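Local coordinates for membrane-associated protein VP24 (Marburg virus - Musoke, Kenya, 1980, PDB 4OR8) that may act as a minor matrix protein in nucleocapsid assembly and virion budding, and interacts with the viral nucleoprotein, at residues F59-L71 and F235-S247. Numbering follows the deposited sequence.
Sequences FVFHIPNTGMTLL and FGLVAEAVLREHS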
loop_
_atom_site.group_PDB
_atom_site.type_symbol
_atom_site.label_atom_id
_atom_site.label_comp_id
_atom_site.label_asym_id
_atom_site.label_seq_id
_atom_site.Cartn_x
_atom_site.Cartn_y
_atom_site.Cartn_z
ATOM N N PHE B 59 -10.826 -3.451 -16.468
ATOM C CA PHE B 59 -10.268 -3.050 -15.181
ATOM C C PHE B 59 -10.949 -1.785 -14.692
ATOM O O PHE B 59 -11.181 -0.858 -15.468
ATOM C CB PHE B 59 -8.769 -2.767 -15.290
ATOM C CG PHE B 59 -7.923 -3.983 -15.540
ATOM C CD1 PHE B 59 -7.498 -4.778 -14.489
ATOM C CD2 PHE B 59 -7.522 -4.312 -16.824
ATOM C CE1 PHE B 59 -6.707 -5.889 -14.716
ATOM C CE2 PHE B 59 -6.731 -5.420 -17.056
ATOM C CZ PHE B 59 -6.323 -6.210 -16.001
ATOM N N VAL B 60 -11.264 -1.749 -13.403
ATOM C CA VAL B 60 -11.688 -0.514 -12.763
ATOM C C VAL B 60 -10.655 -0.136 -11.707
ATOM O O VAL B 60 -10.561 -0.773 -10.662
ATOM C CB VAL B 60 -13.072 -0.649 -12.098
ATOM C CG1 VAL B 60 -13.481 0.673 -11.468
ATOM C CG2 VAL B 60 -14.109 -1.099 -13.112
ATOM N N PHE B 61 -9.872 0.896 -11.989
ATOM C CA PHE B 61 -8.826 1.314 -11.067
ATOM C C PHE B 61 -9.330 2.345 -10.062
ATOM O O PHE B 61 -9.996 3.308 -10.432
ATOM C CB PHE B 61 -7.622 1.864 -11.833
ATOM C CG PHE B 61 -6.918 0.838 -12.673
ATOM C CD1 PHE B 61 -6.163 -0.159 -12.081
ATOM C CD2 PHE B 61 -7.002 0.876 -14.056
ATOM C CE1 PHE B 61 -5.509 -1.104 -12.849
ATOM C CE2 PHE B 61 -6.350 -0.066 -14.831
ATOM C CZ PHE B 61 -5.602 -1.056 -14.226
ATOM N N HIS B 62 -9.007 2.134 -8.791
ATOM C CA HIS B 62 -9.337 3.085 -7.741
ATOM C C HIS B 62 -8.079 3.793 -7.252
ATOM O O HIS B 62 -7.294 3.224 -6.495
ATOM C CB HIS B 62 -10.025 2.379 -6.577
ATOM C CG HIS B 62 -11.279 1.660 -6.966
ATOM N ND1 HIS B 62 -11.269 0.414 -7.555
ATOM C CD2 HIS B 62 -12.581 2.012 -6.851
ATOM C CE1 HIS B 62 -12.511 0.029 -7.787
ATOM N NE2 HIS B 62 -13.326 0.981 -7.369
ATOM N N ILE B 63 -7.900 5.038 -7.687
ATOM C CA ILE B 63 -6.692 5.801 -7.383
ATOM C C ILE B 63 -6.921 6.797 -6.257
ATOM O O ILE B 63 -7.721 7.718 -6.401
ATOM C CB ILE B 63 -6.203 6.602 -8.606
ATOM C CG1 ILE B 63 -6.322 5.773 -9.884
ATOM C CG2 ILE B 63 -4.778 7.091 -8.386
ATOM C CD1 ILE B 63 -5.567 4.483 -9.836
ATOM N N PRO B 64 -6.208 6.617 -5.135
ATOM C CA PRO B 64 -6.254 7.520 -3.980
ATOM C C PRO B 64 -5.392 8.770 -4.159
ATOM O O PRO B 64 -4.486 8.794 -4.995
ATOM C CB PRO B 64 -5.676 6.666 -2.842
ATOM C CG PRO B 64 -5.609 5.263 -3.372
ATOM C CD PRO B 64 -5.436 5.401 -4.842
ATOM N N ASN B 65 -5.674 9.790 -3.353
ATOM C CA ASN B 65 -4.907 11.033 -3.337
ATOM C C ASN B 65 -3.635 10.922 -2.506
ATOM O O ASN B 65 -2.987 11.926 -2.212
ATOM C CB ASN B 65 -5.765 12.163 -2.765
ATOM C CG ASN B 65 -6.599 12.854 -3.820
ATOM O OD1 ASN B 65 -6.069 13.385 -4.793
ATOM N ND2 ASN B 65 -7.917 12.853 -3.632
ATOM N N THR B 66 -3.285 9.697 -2.135
ATOM C CA THR B 66 -2.219 9.452 -1.170
ATOM C C THR B 66 -0.819 9.783 -1.684
ATOM O O THR B 66 -0.433 9.382 -2.782
ATOM C CB THR B 66 -2.239 7.985 -0.687
ATOM O OG1 THR B 66 -3.545 7.662 -0.196
ATOM C CG2 THR B 66 -1.216 7.764 0.418
ATOM N N GLY B 67 -0.066 10.520 -0.873
ATOM C CA GLY B 67 1.350 10.719 -1.116
ATOM C C GLY B 67 1.718 11.996 -1.841
ATOM O O GLY B 67 2.882 12.391 -1.844
ATOM N N MET B 68 0.732 12.638 -2.455
ATOM C CA MET B 68 0.982 13.826 -3.264
ATOM C C MET B 68 1.583 14.973 -2.461
ATOM O O MET B 68 2.510 15.640 -2.917
ATOM C CB MET B 68 -0.300 14.277 -3.963
ATOM C CG MET B 68 -0.787 13.286 -5.000
ATOM S SD MET B 68 0.519 12.873 -6.176
ATOM C CE MET B 68 0.716 14.441 -7.023
ATOM N N THR B 69 1.055 15.196 -1.264
ATOM C CA THR B 69 1.570 16.246 -0.397
ATOM C C THR B 69 2.989 15.906 0.043
ATOM O O THR B 69 3.877 16.759 0.019
ATOM C CB THR B 69 0.678 16.446 0.839
ATOM O OG1 THR B 69 -0.662 16.733 0.421
ATOM C CG2 THR B 69 1.193 17.600 1.684
ATOM N N LEU B 70 3.196 14.652 0.430
ATOM C CA LEU B 70 4.505 14.184 0.867
ATOM C C LEU B 70 5.554 14.266 -0.241
ATOM O O LEU B 70 6.666 14.736 -0.009
ATOM C CB LEU B 70 4.417 12.752 1.394
ATOM C CG LEU B 70 5.737 12.148 1.879
ATOM C CD1 LEU B 70 6.285 12.927 3.069
ATOM C CD2 LEU B 70 5.564 10.680 2.225
ATOM N N LEU B 71 5.198 13.807 -1.438
ATOM C CA LEU B 71 6.118 13.826 -2.576
ATOM C C LEU B 71 6.631 15.228 -2.868
ATOM O O LEU B 71 7.818 15.424 -3.136
ATOM C CB LEU B 71 5.450 13.262 -3.831
ATOM C CG LEU B 71 5.351 11.742 -3.959
ATOM C CD1 LEU B 71 4.601 11.377 -5.229
ATOM C CD2 LEU B 71 6.734 11.113 -3.948
ATOM N N PHE B 235 8.109 11.915 -12.268
ATOM C CA PHE B 235 7.865 10.761 -11.415
ATOM C C PHE B 235 6.572 10.900 -10.629
ATOM O O PHE B 235 6.140 12.008 -10.310
ATOM C CB PHE B 235 9.045 10.512 -10.470
ATOM C CG PHE B 235 9.196 11.547 -9.393
ATOM C CD1 PHE B 235 9.847 12.742 -9.648
ATOM C CD2 PHE B 235 8.702 11.318 -8.118
ATOM C CE1 PHE B 235 9.993 13.694 -8.657
ATOM C CE2 PHE B 235 8.844 12.269 -7.120
ATOM C CZ PHE B 235 9.491 13.457 -7.391
ATOM N N GLY B 236 5.957 9.762 -10.326
ATOM C CA GLY B 236 4.743 9.732 -9.538
ATOM C C GLY B 236 4.724 8.502 -8.657
ATOM O O GLY B 236 5.620 7.664 -8.732
ATOM N N LEU B 237 3.698 8.389 -7.822
ATOM C CA LEU B 237 3.599 7.275 -6.895
ATOM C C LEU B 237 2.258 6.571 -7.033
ATOM O O LEU B 237 1.208 7.168 -6.797
ATOM C CB LEU B 237 3.782 7.770 -5.459
ATOM C CG LEU B 237 3.691 6.728 -4.345
ATOM C CD1 LEU B 237 4.781 5.685 -4.505
ATOM C CD2 LEU B 237 3.779 7.393 -2.981
ATOM N N VAL B 238 2.295 5.302 -7.425
ATOM C CA VAL B 238 1.081 4.500 -7.485
ATOM C C VAL B 238 0.934 3.684 -6.207
ATOM O O VAL B 238 1.795 2.869 -5.878
ATOM C CB VAL B 238 1.057 3.566 -8.709
ATOM C CG1 VAL B 238 -0.191 2.703 -8.682
ATOM C CG2 VAL B 238 1.110 4.371 -9.999
ATOM N N ALA B 239 -0.158 3.921 -5.485
ATOM C CA ALA B 239 -0.418 3.236 -4.227
ATOM C C ALA B 239 -0.599 1.743 -4.446
ATOM O O ALA B 239 -1.177 1.315 -5.442
ATOM C CB ALA B 239 -1.635 3.821 -3.549
ATOM N N GLU B 240 -0.105 0.963 -3.496
ATOM C CA GLU B 240 -0.113 -0.491 -3.578
ATOM C C GLU B 240 -1.500 -1.074 -3.843
ATOM O O GLU B 240 -1.645 -2.008 -4.632
ATOM C CB GLU B 240 0.462 -1.065 -2.283
ATOM C CG GLU B 240 0.756 -2.546 -2.313
ATOM C CD GLU B 240 1.486 -3.002 -1.064
ATOM O OE1 GLU B 240 1.991 -2.131 -0.323
ATOM O OE2 GLU B 240 1.552 -4.225 -0.818
ATOM N N ALA B 241 -2.514 -0.513 -3.186
ATOM C CA ALA B 241 -3.886 -1.002 -3.304
ATOM C C ALA B 241 -4.423 -0.942 -4.738
ATOM O O ALA B 241 -5.226 -1.783 -5.146
ATOM C CB ALA B 241 -4.796 -0.242 -2.363
ATOM N N VAL B 242 -3.975 0.054 -5.494
ATOM C CA VAL B 242 -4.373 0.215 -6.889
ATOM C C VAL B 242 -4.107 -1.045 -7.706
ATOM O O VAL B 242 -4.943 -1.473 -8.504
ATOM C CB VAL B 242 -3.617 1.390 -7.544
ATOM C CG1 VAL B 242 -3.883 1.430 -9.041
ATOM C CG2 VAL B 242 -4.002 2.706 -6.885
ATOM N N LEU B 243 -2.939 -1.642 -7.490
ATOM C CA LEU B 243 -2.523 -2.811 -8.256
ATOM C C LEU B 243 -2.865 -4.125 -7.559
ATOM O O LEU B 243 -3.070 -5.144 -8.216
ATOM C CB LEU B 243 -1.023 -2.744 -8.549
ATOM C CG LEU B 243 -0.555 -1.442 -9.198
ATOM C CD1 LEU B 243 0.945 -1.443 -9.392
ATOM C CD2 LEU B 243 -1.264 -1.223 -10.525
ATOM N N ARG B 244 -2.928 -4.102 -6.232
ATOM C CA ARG B 244 -3.209 -5.317 -5.470
ATOM C C ARG B 244 -4.623 -5.822 -5.736
ATOM O O ARG B 244 -4.891 -7.021 -5.685
ATOM C CB ARG B 244 -2.998 -5.081 -3.975
ATOM C CG ARG B 244 -3.153 -6.330 -3.135
ATOM C CD ARG B 244 -2.780 -6.072 -1.695
ATOM N NE ARG B 244 -1.363 -5.758 -1.536
ATOM C CZ ARG B 244 -0.388 -6.662 -1.592
ATOM N NH1 ARG B 244 -0.673 -7.936 -1.825
ATOM N NH2 ARG B 244 0.871 -6.292 -1.427
ATOM N N GLU B 245 -5.521 -4.891 -6.030
ATOM C CA GLU B 245 -6.891 -5.221 -6.395
ATOM C C GLU B 245 -6.941 -6.075 -7.664
ATOM O O GLU B 245 -7.878 -6.843 -7.866
ATOM C CB GLU B 245 -7.693 -3.932 -6.591
ATOM C CG GLU B 245 -9.155 -4.138 -6.950
ATOM C CD GLU B 245 -9.918 -2.832 -7.033
ATOM O OE1 GLU B 245 -9.371 -1.793 -6.600
ATOM O OE2 GLU B 245 -11.064 -2.845 -7.531
ATOM N N HIS B 246 -5.921 -5.947 -8.510
ATOM C CA HIS B 246 -5.906 -6.634 -9.800
ATOM C C HIS B 246 -4.649 -7.473 -10.021
ATOM O O HIS B 246 -4.160 -7.571 -11.144
ATOM C CB HIS B 246 -6.040 -5.617 -10.936
ATOM C CG HIS B 246 -7.200 -4.684 -10.775
ATOM N ND1 HIS B 246 -8.504 -5.073 -10.995
ATOM C CD2 HIS B 246 -7.251 -3.379 -10.416
ATOM C CE1 HIS B 246 -9.308 -4.047 -10.778
ATOM N NE2 HIS B 246 -8.573 -3.008 -10.425
ATOM N N SER B 247 -4.135 -8.084 -8.957
ATOM C CA SER B 247 -2.885 -8.835 -9.043
ATOM C C SER B 247 -3.095 -10.330 -8.829
ATOM O O SER B 247 -2.219 -11.137 -9.134
ATOM C CB SER B 247 -1.874 -8.307 -8.024
ATOM O OG SER B 247 -2.339 -8.501 -6.699
HETATM O O HOH W 1 -7.826 -0.525 -8.493
#
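H246, near helix 240-244, hooks onto strand 59-64, an edge strand of a three-stranded antiparallel sheet in VP24's pyramidal fold, and illustrates how one histidine can join apolar packing to a polar grip. Its CG lies anti to the carbonyl carbon (chi1 -52°), which lays the ring against the strand. From the backbone outward, CB meets F59 CE1, while F59 CD1 comes over CG and ND1, 3.6 Å from H246 ND1. The edge of F59 thus points into the imidazole face, a T-shaped pair with planes at 83°; E245 CG lies over the opposite face. H246 CD2 meets F61 CE1 at 3.8 Å, the rings oblique to each other, completing an aromatic cluster. At the tip, H246 NE2 donates to V60 O at 3.0 Å, with the oxygen nearly in the ring plane but the donor well above the carbonyl plane.

Further along, V242 divides its methyls between two strand residues: CG1 packs on I63 CD1 at 3.6 Å, and CG2 on P64 CD. Beyond the type II turn from N65 to M68, L71 CD1 rests on L237 CB, extending the contact to the long strand 228-239 of the second, mixed sheet. F61 and I63 also pack on helix 104-115, and W83 of the neighbouring subunit meets H62. Beside V242, a water accepts from H62 N and lies within hydrogen-bonding reach of V242 O and E245 OE1; E245 OE1 also takes a weak hydrogen bond from H62 ND1 at 3.1 Å, the carboxylate and imidazole planes 25° apart.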